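Local coordinates for protein Agap007691-pb (Anopheles gambiae, PDB 5C98) that is of unknown function but belongs to the serpin family, whose members generally act as inhibitors of serine proteases, at residues A49-Y54 with V67-P72; A59-D64 with D305-F310; Q81-A86 with H118-T123; S42-R47 with N365-G370; F53-G58 with E73-A78. All blocks are in the same frame, centred on the assembly; numbering follows the deposited sequence. Where two conformers were deposited one is given.

Overall arrangement
From the N terminus, segment 42-47, at the start of helix 43-51, pairs with 365-370 to close contact 4, the longest loop of the five, which encloses all the others. The end of that helix and the turn after it open contacts 1 and 5, which share F53 and Y54 and close short loops around helix 59-69 with 67-72 and 73-78. Contact 2 starts within that helix, so it crosses both and closes only at 305-310. Contact 3 follows contacts 1 and 5 in series and lies within the span of contact 2, joining helix 75-89 to the exit of helix 111-119. Together they bind the helices of a serpin fold to one another, to a distant loop and, through contact 4, to strand 366-372.

Contact 1: residues A49-Y54 with V67-P72; sequences ALSMFY and VAFGLP
The backbones of S51 and L71 run closest, 8.0 Å between their CA atoms, where helix 43-51 gives way to a type I turn from S51 to Y54 and helix 59-69 has just ended at F69. Side chains fill that separation. L71 lays CD1 over one face of the Y54 ring, a CH-pi contact with CD1 3.8 Å from the ring centroid and shifted toward the rim near CG. The tyrosine and leucine run antiparallel alongside one another. A chi1 of 178° points the Y54 ring toward 67-72, and the length of the side chain carries OH to the carbonyl O of P72, to which it donates at 2.6 Å; the hydroxyl meets this oxygen from above the carbonyl plane. Q66 is a second partner of that hydroxyl, so tyrosine suits the place with an apolar body and a polar end. L50, in the conformer given, comes with CD2 to the edge of the F69 ring, 4.0 Å from CZ, its side chain roughly perpendicular to that of the phenylalanine. S51 bonds through OG to R47 O of its own helix. G70, with positive phi, takes the chain out of helix 59-69, a place glycine occupies easily. Two successive helices of the serpin fold are thus packed through their C-terminal ends and the turns that follow.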
# COMPACT_ATOMS: atom_id res chain seq x y z
N ALA A 49 5.33 -4.50 8.70
CA ALA A 49 4.50 -5.36 9.53
C ALA A 49 5.11 -6.75 9.65
O ALA A 49 5.23 -7.30 10.75
CB ALA A 49 3.07 -5.44 8.99
N LEU A 50 5.51 -7.34 8.54
CA LEU A 50 6.06 -8.68 8.60
C LEU A 50 7.37 -8.72 9.38
O LEU A 50 7.68 -9.73 10.02
CB LEU A 50 6.20 -9.20 7.16
CG LEU A 50 6.41 -10.68 6.94
CD1 LEU A 50 5.42 -11.53 7.72
CD2 LEU A 50 6.33 -10.98 5.45
N SER A 51 8.13 -7.64 9.35
CA SER A 51 9.40 -7.56 10.05
C SER A 51 9.26 -7.77 11.55
O SER A 51 10.23 -8.13 12.22
CB SER A 51 10.03 -6.18 9.83
OG SER A 51 10.68 -6.09 8.58
N MET A 52 8.07 -7.49 12.11
CA MET A 52 7.86 -7.72 13.54
C MET A 52 8.11 -9.17 13.90
O MET A 52 8.47 -9.47 15.04
CB MET A 52 6.44 -7.32 13.95
CG MET A 52 6.08 -5.88 13.67
SD MET A 52 4.55 -5.36 14.47
CE MET A 52 3.37 -6.35 13.56
N PHE A 53 7.90 -10.09 12.96
CA PHE A 53 8.13 -11.50 13.25
C PHE A 53 9.57 -11.93 13.05
O PHE A 53 9.93 -13.05 13.43
CB PHE A 53 7.19 -12.33 12.36
CG PHE A 53 5.76 -12.10 12.67
CD1 PHE A 53 5.14 -12.85 13.63
CD2 PHE A 53 5.05 -11.07 12.05
CE1 PHE A 53 3.81 -12.64 13.95
CE2 PHE A 53 3.71 -10.84 12.39
CZ PHE A 53 3.10 -11.63 13.33
N TYR A 54 10.42 -11.09 12.47
CA TYR A 54 11.81 -11.48 12.22
C TYR A 54 12.54 -11.94 13.46
O TYR A 54 13.25 -12.95 13.38
CB TYR A 54 12.52 -10.29 11.57
CG TYR A 54 13.99 -10.44 11.25
CD1 TYR A 54 14.41 -11.35 10.29
CD2 TYR A 54 14.92 -9.58 11.80
CE1 TYR A 54 15.73 -11.45 9.95
CE2 TYR A 54 16.24 -9.67 11.48
CZ TYR A 54 16.64 -10.60 10.54
OH TYR A 54 17.97 -10.69 10.18
N VAL A 67 16.86 -11.33 2.55
CA VAL A 67 16.89 -11.18 1.10
C VAL A 67 15.80 -10.22 0.64
O VAL A 67 16.05 -9.27 -0.11
CB VAL A 67 16.72 -12.55 0.44
CG1 VAL A 67 16.65 -12.41 -1.08
CG2 VAL A 67 17.87 -13.45 0.82
N ALA A 68 14.57 -10.45 1.09
CA ALA A 68 13.43 -9.70 0.58
C ALA A 68 13.50 -8.23 0.97
O ALA A 68 13.18 -7.35 0.16
CB ALA A 68 12.13 -10.31 1.13
N PHE A 69 13.85 -7.95 2.21
CA PHE A 69 13.71 -6.63 2.80
C PHE A 69 15.03 -5.99 3.19
O PHE A 69 15.04 -4.82 3.60
CB PHE A 69 12.84 -6.70 4.07
CG PHE A 69 11.50 -7.39 3.90
CD1 PHE A 69 10.68 -7.09 2.82
CD2 PHE A 69 11.07 -8.34 4.83
CE1 PHE A 69 9.47 -7.72 2.69
CE2 PHE A 69 9.89 -8.99 4.69
CZ PHE A 69 9.06 -8.66 3.61
N GLY A 70 16.15 -6.71 3.13
CA GLY A 70 17.42 -6.17 3.56
C GLY A 70 17.54 -5.98 5.06
O GLY A 70 18.32 -5.14 5.51
N LEU A 71 16.81 -6.76 5.85
CA LEU A 71 16.86 -6.60 7.30
C LEU A 71 18.27 -6.88 7.83
O LEU A 71 18.97 -7.77 7.32
CB LEU A 71 15.88 -7.55 7.97
CG LEU A 71 14.43 -7.40 7.58
CD1 LEU A 71 13.52 -8.13 8.58
CD2 LEU A 71 14.00 -5.92 7.47
N PRO A 72 18.70 -6.16 8.87
CA PRO A 72 20.01 -6.44 9.49
C PRO A 72 20.09 -7.85 10.05
O PRO A 72 19.12 -8.37 10.62
CB PRO A 72 20.09 -5.40 10.61
CG PRO A 72 19.24 -4.29 10.17
CD PRO A 72 18.10 -4.92 9.41

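Contact 2: residues A59-D64 with D305-F310; sequences AAVQED and DDLHVF
D306 reaches from its loop to the first turn of helix 59-69 and touches V61 along most of its length. Its CB lies 3.7 Å from CG2 of V61, the branch that stands beside the valine N. Beyond it, CG carries the carboxylate up to the helix backbone, where the two oxygens part company. OD2 accepts from V61 N at 3.0 Å with a nearly straight N-H...O angle of 162°, the donor arriving almost along the C-O axis. The same OD2 rests against the valine side chain, 3.4 Å from V61 CB. OD1 instead accepts a hydrogen bond from a water 2.9 Å away, and that water accepts from A60 N at 3.0 Å, so the second amide is reached through one relay. A small residue suits A60, whose CB points toward D306 and lies 4.0 Å from its OD2. L307 adds a looser apolar touch, CD2 to V61 CG1 at 4.4 Å, and continues inward to V301 and L169. The carbonyl O of D306 accepts from the N of G58, the N-cap residue, which has no side chain of its own to offer the helix. An acidic group set against amides of the opening turn, where the helix dipole is positive, would probably be stabilised in its charged form and would in turn favour the helix start.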
# COMPACT_ATOMS: atom_id res chain seq x y z
N ALA A 59 15.97 -19.98 11.09
CA ALA A 59 16.99 -19.62 10.12
C ALA A 59 16.42 -19.43 8.72
O ALA A 59 16.84 -18.51 8.00
CB ALA A 59 18.04 -20.72 10.08
N ALA A 60 15.50 -20.30 8.29
CA ALA A 60 14.98 -20.22 6.93
C ALA A 60 14.25 -18.91 6.69
O ALA A 60 14.44 -18.27 5.64
CB ALA A 60 14.04 -21.40 6.64
N VAL A 61 13.38 -18.51 7.61
CA VAL A 61 12.62 -17.28 7.42
C VAL A 61 13.49 -16.05 7.65
O VAL A 61 13.33 -15.03 6.98
CB VAL A 61 11.34 -17.27 8.28
CG1 VAL A 61 10.69 -15.87 8.35
CG2 VAL A 61 10.36 -18.27 7.71
N GLN A 62 14.41 -16.09 8.62
CA GLN A 62 15.31 -14.96 8.75
C GLN A 62 16.09 -14.70 7.46
O GLN A 62 16.26 -13.55 7.06
CB GLN A 62 16.25 -15.13 9.95
CG GLN A 62 15.54 -14.91 11.25
CD GLN A 62 16.46 -14.80 12.43
OE1 GLN A 62 17.56 -15.33 12.44
NE2 GLN A 62 15.98 -14.11 13.49
N GLU A 63 16.54 -15.77 6.78
CA GLU A 63 17.22 -15.60 5.51
C GLU A 63 16.30 -14.96 4.49
O GLU A 63 16.68 -14.01 3.80
CB GLU A 63 17.73 -16.95 5.02
CG GLU A 63 18.54 -16.87 3.73
CD GLU A 63 19.02 -18.24 3.29
OE1 GLU A 63 18.24 -18.95 2.62
OE2 GLU A 63 20.15 -18.61 3.65
N ASP A 64 15.07 -15.47 4.37
CA ASP A 64 14.10 -14.89 3.46
C ASP A 64 13.93 -13.40 3.71
O ASP A 64 13.83 -12.61 2.76
CB ASP A 64 12.74 -15.57 3.64
CG ASP A 64 12.53 -16.77 2.74
OD1 ASP A 64 13.47 -17.24 2.07
OD2 ASP A 64 11.38 -17.27 2.72
N ASP A 305 7.00 -23.94 9.09
CA ASP A 305 6.64 -23.62 10.47
C ASP A 305 7.88 -23.14 11.19
O ASP A 305 8.68 -23.93 11.70
CB ASP A 305 6.00 -24.83 11.15
CG ASP A 305 4.68 -25.21 10.51
OD1 ASP A 305 3.76 -24.37 10.53
OD2 ASP A 305 4.57 -26.33 9.98
N ASP A 306 8.06 -21.81 11.23
CA ASP A 306 9.33 -21.24 11.63
C ASP A 306 9.23 -20.11 12.64
O ASP A 306 10.28 -19.64 13.10
CB ASP A 306 10.11 -20.75 10.39
CG ASP A 306 11.62 -20.94 10.51
OD1 ASP A 306 12.09 -21.94 11.12
OD2 ASP A 306 12.37 -20.08 9.98
N LEU A 307 8.04 -19.68 13.06
CA LEU A 307 7.90 -18.56 13.99
C LEU A 307 7.61 -19.03 15.40
O LEU A 307 6.69 -19.83 15.63
CB LEU A 307 6.77 -17.63 13.56
CG LEU A 307 6.86 -17.12 12.13
CD1 LEU A 307 5.73 -16.16 11.77
CD2 LEU A 307 8.21 -16.45 11.89
N HIS A 308 8.38 -18.51 16.35
CA HIS A 308 8.21 -18.84 17.76
C HIS A 308 7.26 -17.83 18.39
O HIS A 308 7.66 -16.76 18.81
CB HIS A 308 9.54 -18.85 18.48
CG HIS A 308 9.45 -19.27 19.91
ND1 HIS A 308 10.37 -18.89 20.86
CD2 HIS A 308 8.54 -20.04 20.56
CE1 HIS A 308 10.03 -19.40 22.03
NE2 HIS A 308 8.92 -20.10 21.87
N VAL A 309 5.98 -18.19 18.42
CA VAL A 309 4.93 -17.33 18.95
C VAL A 309 4.37 -17.86 20.25
O VAL A 309 4.08 -17.09 21.17
CB VAL A 309 3.82 -17.19 17.90
CG1 VAL A 309 2.60 -16.45 18.48
CG2 VAL A 309 4.37 -16.51 16.67
N PHE A 310 4.19 -19.17 20.34
CA PHE A 310 3.46 -19.79 21.44
C PHE A 310 4.38 -20.48 22.45
O PHE A 310 5.52 -20.86 22.16
CB PHE A 310 2.46 -20.79 20.86
CG PHE A 310 1.46 -20.14 19.95
CD1 PHE A 310 0.47 -19.34 20.48
CD2 PHE A 310 1.54 -20.26 18.57
CE1 PHE A 310 -0.43 -18.70 19.68
CE2 PHE A 310 0.63 -19.63 17.77
CZ PHE A 310 -0.36 -18.84 18.32
O HOH W 1 14.54 -22.67 9.83

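Contact 3: residues Q81-A86 with H118-T123; sequences QQQRLA and HRTFQT
On the flank of the serpin fold where helix 75-89 faces the turn leaving helix 111-119, Q82 and Q83 meet T120 and F121, with waters filling in around Q122. The chain of Q82 bends at chi2, -79°, which brings OE1 into close contact with F121, 3.1 Å from CD1 and oblique to the ring, the amide and ring planes steeply inclined to each other. OE1 accepts from a water, 2.7 Å away, which takes the N-H of Q122; NE2 of Q82 is held by L48 O and by a second water leading to Q122 O. Glutamine suits this buried spot because its amide offers an accepting O and a donating NH2 side by side. Q83 extends to T120 and donates from NE2 to its carbonyl O at 3.2 Å; NE2 stands well above the carbonyl plane and the N-H...O angle is 142°, a bent bond. A third water joins Q83 O to Q122 OE1. Behind helix 75-89 lie helices 15-32 and 43-51, while the chain beyond F121 runs on into strand 124-128.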
# COMPACT_ATOMS: atom_id res chain seq x y z
N GLN A 81 15.30 -0.63 14.04
CA GLN A 81 15.01 -0.06 12.72
C GLN A 81 13.51 -0.12 12.42
O GLN A 81 12.92 0.86 11.95
CB GLN A 81 15.82 -0.81 11.66
CG GLN A 81 15.53 -0.41 10.21
CD GLN A 81 16.12 -1.40 9.19
OE1 GLN A 81 15.50 -2.37 8.81
NE2 GLN A 81 17.35 -1.14 8.77
N GLN A 82 12.88 -1.26 12.68
CA GLN A 82 11.46 -1.36 12.42
C GLN A 82 10.71 -0.29 13.21
O GLN A 82 9.83 0.38 12.67
CB GLN A 82 10.96 -2.76 12.80
CG GLN A 82 9.56 -3.10 12.30
CD GLN A 82 8.44 -2.50 13.12
OE1 GLN A 82 8.64 -2.00 14.22
NE2 GLN A 82 7.25 -2.59 12.60
N GLN A 83 11.08 -0.10 14.47
CA GLN A 83 10.37 0.85 15.32
C GLN A 83 10.48 2.26 14.76
O GLN A 83 9.51 3.01 14.73
CB GLN A 83 10.95 0.80 16.74
CG GLN A 83 10.58 -0.43 17.53
CD GLN A 83 11.24 -0.46 18.88
OE1 GLN A 83 12.46 -0.56 18.99
NE2 GLN A 83 10.44 -0.30 19.92
N ARG A 84 11.69 2.65 14.38
CA ARG A 84 11.93 3.98 13.86
C ARG A 84 11.16 4.20 12.56
O ARG A 84 10.52 5.24 12.36
CB ARG A 84 13.44 4.16 13.66
CG ARG A 84 13.88 5.52 13.20
CD ARG A 84 15.42 5.62 13.18
NE ARG A 84 16.03 4.63 12.30
CZ ARG A 84 16.13 4.76 10.98
NH1 ARG A 84 15.64 5.83 10.38
NH2 ARG A 84 16.71 3.81 10.26
N LEU A 85 11.23 3.23 11.66
CA LEU A 85 10.58 3.39 10.36
C LEU A 85 9.07 3.39 10.49
O LEU A 85 8.39 4.16 9.79
CB LEU A 85 11.03 2.28 9.42
CG LEU A 85 12.52 2.32 9.05
CD1 LEU A 85 12.80 1.17 8.10
CD2 LEU A 85 12.95 3.62 8.42
N ALA A 86 8.52 2.54 11.35
CA ALA A 86 7.07 2.49 11.51
C ALA A 86 6.54 3.77 12.13
O ALA A 86 5.46 4.24 11.78
CB ALA A 86 6.68 1.29 12.35
N HIS A 118 3.47 -6.81 22.64
CA HIS A 118 2.65 -6.04 23.58
C HIS A 118 3.35 -4.81 24.10
O HIS A 118 2.68 -3.85 24.50
CB HIS A 118 2.22 -6.88 24.78
CG HIS A 118 1.35 -8.04 24.43
ND1 HIS A 118 1.13 -9.09 25.29
CD2 HIS A 118 0.62 -8.31 23.32
CE1 HIS A 118 0.32 -9.97 24.72
NE2 HIS A 118 0.00 -9.52 23.52
N ARG A 119 4.69 -4.83 24.16
CA ARG A 119 5.44 -3.81 24.87
C ARG A 119 6.58 -3.19 24.08
O ARG A 119 7.31 -2.37 24.64
CB ARG A 119 5.96 -4.35 26.23
CG ARG A 119 4.88 -5.11 27.04
CD ARG A 119 5.31 -5.51 28.47
NE ARG A 119 6.49 -6.36 28.49
CZ ARG A 119 6.48 -7.70 28.49
NH1 ARG A 119 5.35 -8.38 28.48
NH2 ARG A 119 7.63 -8.36 28.52
N THR A 120 6.76 -3.54 22.80
CA THR A 120 7.84 -2.98 21.98
C THR A 120 7.29 -2.39 20.68
O THR A 120 7.42 -1.18 20.43
CB THR A 120 8.91 -4.03 21.65
OG1 THR A 120 9.30 -4.71 22.85
CG2 THR A 120 10.11 -3.38 21.03
N PHE A 121 6.71 -3.22 19.83
CA PHE A 121 6.26 -2.76 18.52
C PHE A 121 4.96 -1.99 18.63
O PHE A 121 4.14 -2.23 19.52
CB PHE A 121 6.04 -3.96 17.59
CG PHE A 121 7.30 -4.66 17.18
CD1 PHE A 121 8.39 -3.96 16.65
CD2 PHE A 121 7.39 -6.03 17.31
CE1 PHE A 121 9.55 -4.65 16.27
CE2 PHE A 121 8.52 -6.70 16.93
CZ PHE A 121 9.58 -6.02 16.40
N GLN A 122 4.77 -1.06 17.69
CA GLN A 122 3.54 -0.29 17.52
C GLN A 122 2.60 -1.16 16.71
O GLN A 122 2.63 -1.17 15.48
CB GLN A 122 3.92 1.00 16.81
CG GLN A 122 2.89 1.99 16.40
CD GLN A 122 3.56 3.18 15.69
OE1 GLN A 122 4.79 3.41 15.83
NE2 GLN A 122 2.78 3.92 14.93
N THR A 123 1.79 -1.94 17.43
CA THR A 123 0.86 -2.87 16.83
C THR A 123 -0.17 -3.22 17.90
O THR A 123 -0.04 -2.83 19.07
CB THR A 123 1.57 -4.13 16.28
OG1 THR A 123 0.66 -4.86 15.45
CG2 THR A 123 2.09 -5.04 17.38
O HOH W 2 6.90 -0.58 15.76
O HOH W 3 4.86 -1.22 13.86
O HOH W 4 7.33 2.14 16.11

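Contact 4: residues S42-R47 with N365-G370; sequences SPYHVR and NVLQVG
A chi1 of 175° sets OG of S42 opposite its backbone N and against strand 366-370, where it donates to the carbonyl O of L367 at 2.7 Å. The same torsion in Y44, -172°, turns the ring toward 365-367, where N365 covers one face. Serine suits its position because one hydroxyl does two jobs: while it donates to the strand, OG accepts from H45 N at 3.2 Å and so forms the N-cap of helix 43-51. Helix segment 43-47 and strand segment 366-370 have their N-to-C directions 125° apart and their axes 7.5 Å apart at closest approach. This is the buried heart of the serpin fold, and the strand carries a classic beta bulge here, L367 and Q368 both facing I358 of the neighbouring strand. N365 holds ND2 over the Y44 ring, 3.4 Å from CE2 and offset toward the rim, its amide almost perpendicular to the ring; the amide oxygen is bound by N21 of helix 15-32. L367 lies alongside the tyrosine, CD2 3.9 Å from CD2 of Y44. A bridging water accepts from Y44 N at 2.9 Å and donates to V366 O. P43, whose ring fits the first turn of a helix, sets CD 4.1 Å from CG1 of V369.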
# COMPACT_ATOMS: atom_id res chain seq x y z
N SER A 42 0.73 -1.20 -0.32
CA SER A 42 1.87 -0.58 0.35
C SER A 42 2.88 -1.67 0.67
O SER A 42 2.86 -2.25 1.76
CB SER A 42 1.42 0.12 1.63
OG SER A 42 2.53 0.62 2.32
N PRO A 43 3.76 -1.97 -0.27
CA PRO A 43 4.83 -2.94 0.02
C PRO A 43 5.67 -2.51 1.21
O PRO A 43 6.19 -3.36 1.94
CB PRO A 43 5.61 -2.98 -1.30
CG PRO A 43 4.53 -2.64 -2.35
CD PRO A 43 3.75 -1.57 -1.69
N TYR A 44 5.87 -1.21 1.39
CA TYR A 44 6.64 -0.74 2.53
C TYR A 44 6.01 -1.20 3.82
O TYR A 44 6.71 -1.65 4.73
CB TYR A 44 6.74 0.79 2.49
CG TYR A 44 7.68 1.44 3.50
CD1 TYR A 44 8.94 0.92 3.73
CD2 TYR A 44 7.33 2.62 4.13
CE1 TYR A 44 9.82 1.55 4.60
CE2 TYR A 44 8.21 3.25 5.01
CZ TYR A 44 9.43 2.70 5.22
OH TYR A 44 10.33 3.31 6.07
N HIS A 45 4.67 -1.07 3.95
CA HIS A 45 4.06 -1.53 5.19
C HIS A 45 4.00 -3.06 5.26
O HIS A 45 4.03 -3.61 6.37
CB HIS A 45 2.72 -0.89 5.42
CG HIS A 45 2.29 -1.00 6.84
ND1 HIS A 45 1.16 -1.69 7.23
CD2 HIS A 45 2.85 -0.51 7.96
CE1 HIS A 45 1.05 -1.62 8.54
NE2 HIS A 45 2.07 -0.92 9.02
N VAL A 46 3.93 -3.75 4.13
CA VAL A 46 4.10 -5.21 4.14
C VAL A 46 5.41 -5.56 4.83
O VAL A 46 5.45 -6.40 5.73
CB VAL A 46 4.01 -5.77 2.70
CG1 VAL A 46 4.53 -7.21 2.61
CG2 VAL A 46 2.60 -5.68 2.15
N ARG A 47 6.49 -4.91 4.41
CA ARG A 47 7.81 -5.11 5.02
C ARG A 47 7.79 -4.76 6.50
O ARG A 47 8.29 -5.53 7.34
CB ARG A 47 8.87 -4.30 4.24
CG ARG A 47 10.22 -4.20 4.94
CD ARG A 47 10.33 -2.92 5.75
NE ARG A 47 11.66 -2.78 6.34
CZ ARG A 47 12.72 -2.31 5.68
NH1 ARG A 47 12.61 -1.92 4.41
NH2 ARG A 47 13.89 -2.19 6.31
N ASN A 365 10.70 8.16 -0.90
CA ASN A 365 10.31 6.80 -0.56
C ASN A 365 8.86 6.57 -0.96
O ASN A 365 7.99 7.38 -0.64
CB ASN A 365 10.46 6.56 0.93
CG ASN A 365 10.51 5.11 1.29
OD1 ASN A 365 11.03 4.30 0.54
ND2 ASN A 365 9.93 4.75 2.44
N VAL A 366 8.61 5.46 -1.63
CA VAL A 366 7.28 5.11 -2.09
C VAL A 366 6.52 4.39 -0.99
O VAL A 366 6.95 3.34 -0.50
CB VAL A 366 7.32 4.25 -3.36
CG1 VAL A 366 5.90 3.85 -3.78
CG2 VAL A 366 8.08 4.98 -4.49
N LEU A 367 5.41 4.99 -0.56
CA LEU A 367 4.62 4.50 0.55
C LEU A 367 3.39 3.71 0.11
O LEU A 367 2.87 2.90 0.89
CB LEU A 367 4.18 5.69 1.42
CG LEU A 367 5.30 6.66 1.79
CD1 LEU A 367 4.70 7.70 2.72
CD2 LEU A 367 6.52 6.02 2.42
N GLN A 368 2.89 3.97 -1.08
CA GLN A 368 1.69 3.33 -1.60
C GLN A 368 1.79 3.45 -3.11
O GLN A 368 2.30 4.44 -3.62
CB GLN A 368 0.41 4.04 -1.12
CG GLN A 368 -0.82 3.20 -1.18
CD GLN A 368 -2.08 4.02 -0.91
OE1 GLN A 368 -2.41 4.90 -1.71
NE2 GLN A 368 -2.78 3.73 0.16
N VAL A 369 1.33 2.42 -3.83
CA VAL A 369 1.39 2.41 -5.29
C VAL A 369 0.13 1.73 -5.80
O VAL A 369 -0.42 0.85 -5.16
CB VAL A 369 2.70 1.71 -5.74
CG1 VAL A 369 2.77 0.31 -5.21
CG2 VAL A 369 2.84 1.75 -7.24
N GLY A 370 -0.32 2.14 -6.98
CA GLY A 370 -1.54 1.56 -7.49
C GLY A 370 -1.84 2.05 -8.88
O GLY A 370 -1.00 2.67 -9.55
O HOH W 5 5.78 0.80 -0.75

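Contact 5: residues F53-G58 with E73-A78; sequences FYPLAG and EDVHAA
V75 straddles the pair Y54 and P55 with its two methyls, an apolar contact. With chi1 at 169°, CG1 lies opposite the valine N and meets CB of P55 at 3.6 Å, while CG2 stands beside that N and lies 3.9 Å from CE2 of Y54. The next turn of the helix brings A78, whose CB points at the tyrosine and touches the same CE2 at 3.6 Å. Alanine presents just a methyl, which lets the helix come close to the ring, and valine's branching lets one residue serve two partners. P55 suits the 3-10 segment 54-56, where its fixed phi matches the backbone. The tyrosine hydroxyl is bonded to P72 O, and E73 merely packs beside it, its CA 3.7 Å from OH of Y54.

Polar bonds serve each segment separately rather than joining the two. D74 is the N-cap of helix 75-89: OD1 accepts from A77 N at 3.2 Å, the N-H...O angle 161°, with the donor standing above the carboxylate plane. In the other segment, L56 N donates to F53 O at 2.9 Å and A57 N to Y54 O, closing the tight turns of the 3-10 segment.

The turn lies between helices: L116 of helix 111-119 packs on P55, F65 of helix 59-69 on Y54, and a backbone bond of L56 to H308 ties it to the 305-310 loop, while helix 75-89 sets off from V75.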
# COMPACT_ATOMS: atom_id res chain seq x y z
N PHE A 53 7.90 -10.09 12.96
CA PHE A 53 8.13 -11.50 13.25
C PHE A 53 9.57 -11.93 13.05
O PHE A 53 9.93 -13.05 13.43
CB PHE A 53 7.19 -12.33 12.36
CG PHE A 53 5.76 -12.10 12.67
CD1 PHE A 53 5.14 -12.85 13.63
CD2 PHE A 53 5.05 -11.07 12.05
CE1 PHE A 53 3.81 -12.64 13.95
CE2 PHE A 53 3.71 -10.84 12.39
CZ PHE A 53 3.10 -11.63 13.33
N TYR A 54 10.42 -11.09 12.47
CA TYR A 54 11.81 -11.48 12.22
C TYR A 54 12.54 -11.94 13.46
O TYR A 54 13.25 -12.95 13.38
CB TYR A 54 12.52 -10.29 11.57
CG TYR A 54 13.99 -10.44 11.25
CD1 TYR A 54 14.41 -11.35 10.29
CD2 TYR A 54 14.92 -9.58 11.80
CE1 TYR A 54 15.73 -11.45 9.95
CE2 TYR A 54 16.24 -9.67 11.48
CZ TYR A 54 16.64 -10.60 10.54
OH TYR A 54 17.97 -10.69 10.18
N PRO A 55 12.42 -11.28 14.61
CA PRO A 55 13.13 -11.77 15.80
C PRO A 55 12.64 -13.13 16.29
O PRO A 55 13.36 -13.78 17.06
CB PRO A 55 12.87 -10.68 16.85
CG PRO A 55 12.37 -9.51 16.08
CD PRO A 55 11.69 -10.03 14.89
N LEU A 56 11.46 -13.57 15.87
CA LEU A 56 10.86 -14.82 16.30
C LEU A 56 11.10 -15.94 15.32
O LEU A 56 10.66 -17.07 15.54
CB LEU A 56 9.34 -14.63 16.46
CG LEU A 56 8.97 -13.44 17.35
CD1 LEU A 56 7.53 -13.49 17.75
CD2 LEU A 56 9.85 -13.38 18.59
N ALA A 57 11.79 -15.66 14.23
CA ALA A 57 11.85 -16.55 13.09
C ALA A 57 13.09 -17.41 13.15
O ALA A 57 14.15 -16.98 13.60
CB ALA A 57 11.86 -15.73 11.80
N GLY A 58 12.97 -18.65 12.66
CA GLY A 58 14.10 -19.53 12.52
C GLY A 58 14.95 -19.15 11.33
O GLY A 58 14.72 -18.16 10.64
N GLU A 73 21.28 -8.44 9.94
CA GLU A 73 21.55 -9.70 10.63
C GLU A 73 21.56 -9.52 12.14
O GLU A 73 21.34 -10.48 12.88
CB GLU A 73 22.88 -10.27 10.18
CG GLU A 73 22.84 -10.82 8.77
CD GLU A 73 24.05 -11.68 8.46
OE1 GLU A 73 25.19 -11.16 8.53
OE2 GLU A 73 23.87 -12.88 8.17
N ASP A 74 21.87 -8.31 12.61
CA ASP A 74 21.80 -7.96 14.03
C ASP A 74 20.31 -7.77 14.32
O ASP A 74 19.74 -6.75 13.95
CB ASP A 74 22.56 -6.67 14.24
CG ASP A 74 22.47 -6.13 15.63
OD1 ASP A 74 21.71 -6.65 16.44
OD2 ASP A 74 23.22 -5.15 15.91
N VAL A 75 19.70 -8.76 14.98
CA VAL A 75 18.26 -8.74 15.20
C VAL A 75 17.87 -7.57 16.10
O VAL A 75 16.82 -6.95 15.90
CB VAL A 75 17.79 -10.09 15.77
CG1 VAL A 75 16.36 -10.00 16.26
CG2 VAL A 75 17.90 -11.15 14.70
N HIS A 76 18.72 -7.25 17.08
CA HIS A 76 18.44 -6.10 17.93
C HIS A 76 18.36 -4.81 17.11
O HIS A 76 17.44 -4.00 17.30
CB HIS A 76 19.52 -6.02 19.01
CG HIS A 76 19.41 -4.83 19.91
ND1 HIS A 76 20.17 -3.69 19.73
CD2 HIS A 76 18.65 -4.60 21.00
CE1 HIS A 76 19.87 -2.81 20.66
NE2 HIS A 76 18.95 -3.34 21.45
N ALA A 77 19.27 -4.65 16.15
CA ALA A 77 19.24 -3.48 15.27
C ALA A 77 18.02 -3.52 14.35
O ALA A 77 17.46 -2.46 14.03
CB ALA A 77 20.51 -3.43 14.44
N ALA A 78 17.61 -4.70 13.89
CA ALA A 78 16.42 -4.81 13.05
C ALA A 78 15.18 -4.37 13.80
O ALA A 78 14.30 -3.71 13.23
CB ALA A 78 16.28 -6.25 12.57